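Local coordinates for OLD nuclease (Thermus scotoductus, PDB 6P74), which degrades linear and supercoiled double-stranded DNA in the 5'-to-3' direction, nicks circular DNA, and has a DNA-stimulated ATPase activity, at residues Ser150-Leu156 with Phe228-Leu233; Ala40-Leu45 with Glu71-His75. All coordinates share one frame; numbering follows the deposited sequence.

Overall arrangement
Both contacts lie in the ATPase part of the chain, and their centres are about 26 Å apart. They share no helix or strand. Interaction 2 is a buried, wholly apolar contact. It packs the last turns of the helix that begins at the inferred ATP-binding P-loop against a strand of an antiparallel sheet. Interaction 1 is only partly buried and lies farther from the centre of the chain. There the chain enters and nears the end of the dimerization region, and the second subunit is close by. The chemistry of interaction 1 is mixed: an arginine bonds main-chain carbonyls, and aliphatic side chains meet close by.

Interaction 1 (Ser150-Leu156 with Phe228-Leu233)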
loop_
_atom_site.group_PDB
_atom_site.type_symbol
_atom_site.label_atom_id
_atom_site.label_comp_id
_atom_site.label_asym_id
_atom_site.label_seq_id
_atom_site.Cartn_x
_atom_site.Cartn_y
_atom_site.Cartn_z
ATOM N N SER A 150 -9.708 -19.208 5.697
ATOM C CA SER A 150 -11.056 -18.669 5.547
ATOM C C SER A 150 -11.011 -17.447 4.640
ATOM O O SER A 150 -9.959 -16.835 4.441
ATOM C CB SER A 150 -11.671 -18.291 6.897
ATOM O OG SER A 150 -11.300 -16.972 7.253
ATOM N N ILE A 151 -12.184 -17.096 4.098
ATOM C CA ILE A 151 -12.364 -15.934 3.234
ATOM C C ILE A 151 -13.628 -15.205 3.673
ATOM O O ILE A 151 -14.504 -15.772 4.324
ATOM C CB ILE A 151 -12.463 -16.313 1.730
ATOM C CG1 ILE A 151 -13.659 -17.222 1.474
ATOM C CG2 ILE A 151 -11.195 -17.012 1.237
ATOM C CD1 ILE A 151 -13.922 -17.440 0.009
ATOM N N ARG A 152 -13.712 -13.927 3.311
ATOM C CA ARG A 152 -14.914 -13.140 3.555
ATOM C C ARG A 152 -14.734 -11.735 2.991
ATOM O O ARG A 152 -13.611 -11.228 2.903
ATOM C CB ARG A 152 -15.249 -13.099 5.057
ATOM C CG ARG A 152 -16.349 -12.098 5.462
ATOM C CD ARG A 152 -17.767 -12.554 5.100
ATOM N NE ARG A 152 -18.711 -11.431 5.033
ATOM C CZ ARG A 152 -20.018 -11.540 4.785
ATOM N NH1 ARG A 152 -20.571 -12.733 4.585
ATOM N NH2 ARG A 152 -20.779 -10.451 4.739
ATOM N N GLY A 153 -15.833 -11.109 2.592
ATOM C CA GLY A 153 -15.783 -9.750 2.087
ATOM C C GLY A 153 -17.149 -9.351 1.587
ATOM O O GLY A 153 -18.094 -10.148 1.574
ATOM N N SER A 154 -17.248 -8.088 1.174
ATOM C CA SER A 154 -18.490 -7.616 0.576
ATOM C C SER A 154 -18.878 -8.438 -0.649
ATOM O O SER A 154 -20.033 -8.373 -1.090
ATOM C CB SER A 154 -18.361 -6.134 0.215
ATOM O OG SER A 154 -17.099 -5.860 -0.365
ATOM N N ILE A 155 -17.942 -9.227 -1.190
ATOM C CA ILE A 155 -18.239 -10.088 -2.333
ATOM C C ILE A 155 -19.188 -11.216 -1.932
ATOM O O ILE A 155 -20.222 -11.448 -2.575
ATOM C CB ILE A 155 -16.934 -10.637 -2.936
ATOM C CG1 ILE A 155 -17.242 -11.695 -3.993
ATOM C CG2 ILE A 155 -16.031 -11.199 -1.838
ATOM C CD1 ILE A 155 -18.122 -11.189 -5.110
ATOM N N LEU A 156 -18.845 -11.951 -0.875
ATOM C CA LEU A 156 -19.754 -12.976 -0.380
ATOM C C LEU A 156 -21.036 -12.347 0.152
ATOM O O LEU A 156 -22.137 -12.867 -0.072
ATOM C CB LEU A 156 -19.058 -13.796 0.702
ATOM C CG LEU A 156 -19.788 -15.048 1.174
ATOM C CD1 LEU A 156 -20.083 -16.003 0.000
ATOM C CD2 LEU A 156 -18.926 -15.720 2.216
ATOM N N PHE A 228 -25.928 -13.691 8.513
ATOM C CA PHE A 228 -25.325 -13.781 7.192
ATOM C C PHE A 228 -24.276 -12.691 6.928
ATOM O O PHE A 228 -23.661 -12.695 5.857
ATOM C CB PHE A 228 -26.436 -13.759 6.142
ATOM C CG PHE A 228 -27.386 -14.901 6.285
ATOM C CD1 PHE A 228 -27.075 -16.147 5.759
ATOM C CD2 PHE A 228 -28.568 -14.752 6.978
ATOM C CE1 PHE A 228 -27.936 -17.222 5.902
ATOM C CE2 PHE A 228 -29.433 -15.819 7.126
ATOM C CZ PHE A 228 -29.119 -17.059 6.584
ATOM N N ASN A 229 -24.038 -11.772 7.862
ATOM C CA ASN A 229 -22.967 -10.790 7.726
ATOM C C ASN A 229 -21.642 -11.259 8.305
ATOM O O ASN A 229 -20.635 -10.562 8.156
ATOM C CB ASN A 229 -23.356 -9.469 8.395
ATOM C CG ASN A 229 -23.815 -8.426 7.394
ATOM O OD1 ASN A 229 -24.233 -8.753 6.275
ATOM N ND2 ASN A 229 -23.744 -7.158 7.793
ATOM N N SER A 230 -21.613 -12.403 8.965
ATOM C CA SER A 230 -20.381 -12.986 9.470
ATOM C C SER A 230 -20.091 -14.343 8.846
ATOM O O SER A 230 -19.081 -14.973 9.192
ATOM C CB SER A 230 -20.454 -13.115 10.999
ATOM O OG SER A 230 -21.652 -12.535 11.498
ATOM N N LEU A 231 -20.946 -14.821 7.949
ATOM C CA LEU A 231 -20.700 -16.096 7.300
ATOM C C LEU A 231 -19.483 -15.986 6.384
ATOM O O LEU A 231 -19.276 -14.975 5.709
ATOM C CB LEU A 231 -21.932 -16.530 6.514
ATOM C CG LEU A 231 -22.512 -17.921 6.701
ATOM C CD1 LEU A 231 -22.705 -18.297 8.172
ATOM C CD2 LEU A 231 -23.836 -17.967 5.976
ATOM N N ARG A 232 -18.663 -17.028 6.379
ATOM C CA ARG A 232 -17.507 -17.091 5.506
ATOM C C ARG A 232 -17.453 -18.472 4.871
ATOM O O ARG A 232 -18.137 -19.399 5.305
ATOM C CB ARG A 232 -16.227 -16.788 6.287
ATOM C CG ARG A 232 -16.291 -17.254 7.724
ATOM C CD ARG A 232 -14.973 -17.050 8.442
ATOM N NE ARG A 232 -14.835 -17.963 9.578
ATOM C CZ ARG A 232 -13.761 -18.024 10.359
ATOM N NH1 ARG A 232 -12.726 -17.223 10.130
ATOM N NH2 ARG A 232 -13.717 -18.883 11.368
ATOM N N LEU A 233 -16.662 -18.598 3.809
ATOM C CA LEU A 233 -16.289 -19.913 3.315
ATOM C C LEU A 233 -15.071 -20.398 4.094
ATOM O O LEU A 233 -14.139 -19.631 4.349
ATOM C CB LEU A 233 -15.974 -19.875 1.821
ATOM C CG LEU A 233 -17.116 -19.969 0.809
ATOM C CD1 LEU A 233 -18.175 -20.941 1.271
ATOM C CD2 LEU A 233 -17.694 -18.602 0.513
#
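The guanidinium of Arg152 docks on the main-chain carbonyls of 228-233. Arg152 NH1 donates to Leu231 O at 2.8 Å, on a lone pair in the carbonyl plane. The acceptor is tilted 22° out of the guanidinium plane. Arg152 NH1 also makes a weak bond to Phe228 O at 3.3 Å. Asn229 O lies over one face of the group, offset toward its rim, and is not hydrogen-bonded to it. A bend at chi2 (75°) turns the Arg152 chain along the 228-231 turn.

Farther along, Ile151 N donates to Leu233 O at 3.2 Å. It is a single bond in a loose antiparallel pairing. The CA of Ser150 also approaches Leu233 O. Beside it, Arg232 NH1 makes a weak, bent bond to Ser150 OG at 3.2 Å. The Arg232 chain is extended from CG to NE, which carries its guanidinium out to that hydroxyl.

Leu233 is the apolar partner of both Ile151 and Leu156. Ile151 CG1 lies 3.5 Å from Leu233 CB. Leu156, in the first turn of helix 154-166, brings CD1 to 3.6 Å from Leu233 CD2. The other methyl, Leu156 CD2, lies 3.6 Å from Leu231 O.

The contact joins the entry to the dimerization region with its returning chain. Ile151 and Leu233 pack on Ile255 of helix 246-266, and Arg152 touches Leu160 of helix 154-166. Arg232 and Leu233 also pair antiparallel with a strand of the second subunit, so strand 232-235 carries the pairing on across the dimer interface.

Interaction 2 (Ala40-Leu45 with Glu71-His75); sequences AIDLVL and EITVH
Ala40 puts its CB 3.9 Å from Ile72 CD1, and these two residues are the nearest CA pair of the two segments. Ala40 O also lies against Ile72 CG2. One turn on, Leu43 CD1 reaches the same methyl, Ile72 CD1, at 4.0 Å, and the two side chains cross at about a right angle. Ile72 CD1 therefore touches both Ala40 and Leu43. It gets there because CG1 is anti to the carbonyl carbon (chi1 -55°), while CG2 turns toward Val44.

The helix starts at the Walker A P-loop, with the inferred ATP-binding residues Lys34 and Thr35 in its first turn. It is the P-loop helix of an ABC-type ATPase core. The antiparallel sheet that contains strand 70-76 packs against its C-terminal half. The short helix and strand segments cross at -77°, with their axes 8.7 Å apart.

Val44 spans two strand residues. Val44 CG2 is 3.8 Å from Ile72 CG2, and Val44 CB is 4.0 Å from Val74 CG2. Its side chain runs past both in the opposite sense. Leu45 ends the row, meeting Val74 tip to tip, with CD1 3.7 Å from Val74 CG1. Leu45 also touches Phe90 of strand 85-97 and Leu2 of strand 2-10, the two neighbours of strand 70-76.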
loop_
_atom_site.group_PDB
_atom_site.type_symbol
_atom_site.label_atom_id
_atom_site.label_comp_id
_atom_site.label_asym_id
_atom_site.label_seq_id
_atom_site.Cartn_x
_atom_site.Cartn_y
_atom_site.Cartn_z
ATOM N N ALA A 40 -7.458 4.308 -8.094
ATOM C CA ALA A 40 -8.169 5.568 -8.246
ATOM C C ALA A 40 -9.678 5.350 -8.287
ATOM O O ALA A 40 -10.441 6.115 -7.677
ATOM C CB ALA A 40 -7.695 6.296 -9.504
ATOM N N ILE A 41 -10.132 4.323 -9.013
ATOM C CA ILE A 41 -11.558 4.014 -9.020
ATOM C C ILE A 41 -12.020 3.681 -7.612
ATOM O O ILE A 41 -13.065 4.163 -7.148
ATOM C CB ILE A 41 -11.861 2.868 -10.004
ATOM C CG1 ILE A 41 -11.589 3.305 -11.449
ATOM C CG2 ILE A 41 -13.303 2.376 -9.834
ATOM C CD1 ILE A 41 -11.461 2.130 -12.465
ATOM N N ASP A 42 -11.230 2.878 -6.893
ATOM C CA ASP A 42 -11.646 2.449 -5.567
ATOM C C ASP A 42 -11.736 3.608 -4.576
ATOM O O ASP A 42 -12.533 3.546 -3.636
ATOM C CB ASP A 42 -10.687 1.402 -5.036
ATOM C CG ASP A 42 -11.229 0.715 -3.819
ATOM O OD1 ASP A 42 -12.266 0.033 -3.971
ATOM O OD2 ASP A 42 -10.643 0.865 -2.721
ATOM N N LEU A 43 -10.898 4.637 -4.743
ATOM C CA LEU A 43 -10.947 5.814 -3.880
ATOM C C LEU A 43 -12.310 6.476 -3.938
ATOM O O LEU A 43 -12.843 6.915 -2.912
ATOM C CB LEU A 43 -9.880 6.818 -4.313
ATOM C CG LEU A 43 -8.586 6.804 -3.530
ATOM C CD1 LEU A 43 -7.630 7.856 -4.059
ATOM C CD2 LEU A 43 -8.953 7.072 -2.108
ATOM N N VAL A 44 -12.871 6.582 -5.140
ATOM C CA VAL A 44 -14.135 7.279 -5.325
ATOM C C VAL A 44 -15.317 6.379 -4.995
ATOM O O VAL A 44 -16.315 6.832 -4.419
ATOM C CB VAL A 44 -14.211 7.807 -6.764
ATOM C CG1 VAL A 44 -15.450 8.682 -6.943
ATOM C CG2 VAL A 44 -12.946 8.562 -7.084
ATOM N N LEU A 45 -15.225 5.093 -5.348
ATOM C CA LEU A 45 -16.380 4.201 -5.363
ATOM C C LEU A 45 -16.221 2.951 -4.515
ATOM O O LEU A 45 -17.116 2.099 -4.541
ATOM C CB LEU A 45 -16.715 3.795 -6.804
ATOM C CG LEU A 45 -17.071 4.975 -7.713
ATOM C CD1 LEU A 45 -17.263 4.488 -9.131
ATOM C CD2 LEU A 45 -18.321 5.733 -7.182
ATOM N N GLU A 71 -7.086 14.974 -8.916
ATOM C CA GLU A 71 -8.437 15.000 -9.480
ATOM C C GLU A 71 -8.766 13.629 -10.057
ATOM O O GLU A 71 -8.114 13.191 -11.005
ATOM C CB GLU A 71 -8.549 16.054 -10.580
ATOM C CG GLU A 71 -9.257 17.320 -10.224
ATOM C CD GLU A 71 -9.492 18.177 -11.455
ATOM O OE1 GLU A 71 -8.663 19.070 -11.741
ATOM O OE2 GLU A 71 -10.495 17.931 -12.156
ATOM N N ILE A 72 -9.787 12.967 -9.523
ATOM C CA ILE A 72 -10.271 11.716 -10.093
ATOM C C ILE A 72 -11.749 11.875 -10.428
ATOM O O ILE A 72 -12.571 12.136 -9.541
ATOM C CB ILE A 72 -10.046 10.532 -9.147
ATOM C CG1 ILE A 72 -8.572 10.443 -8.769
ATOM C CG2 ILE A 72 -10.478 9.265 -9.824
ATOM C CD1 ILE A 72 -8.309 9.632 -7.539
ATOM N N THR A 73 -12.090 11.697 -11.703
ATOM C CA THR A 73 -13.464 11.819 -12.174
ATOM C C THR A 73 -13.929 10.470 -12.713
ATOM O O THR A 73 -13.299 9.913 -13.617
ATOM C CB THR A 73 -13.572 12.901 -13.259
ATOM O OG1 THR A 73 -13.084 14.149 -12.757
ATOM C CG2 THR A 73 -15.014 13.072 -13.701
ATOM N N VAL A 74 -15.027 9.944 -12.173
ATOM C CA VAL A 74 -15.603 8.696 -12.665
ATOM C C VAL A 74 -16.970 8.990 -13.266
ATOM O O VAL A 74 -17.838 9.560 -12.599
ATOM C CB VAL A 74 -15.715 7.641 -11.560
ATOM C CG1 VAL A 74 -16.071 6.313 -12.173
ATOM C CG2 VAL A 74 -14.417 7.546 -10.799
ATOM N N HIS A 75 -17.161 8.602 -14.522
ATOM C CA HIS A 75 -18.422 8.770 -15.229
ATOM C C HIS A 75 -19.177 7.450 -15.285
ATOM O O HIS A 75 -18.579 6.374 -15.378
ATOM C CB HIS A 75 -18.201 9.265 -16.656
ATOM C CG HIS A 75 -17.404 10.524 -16.753
ATOM N ND1 HIS A 75 -17.935 11.706 -17.226
ATOM C CD2 HIS A 75 -16.104 10.780 -16.469
ATOM C CE1 HIS A 75 -16.997 12.636 -17.229
ATOM N NE2 HIS A 75 -15.877 12.101 -16.773
#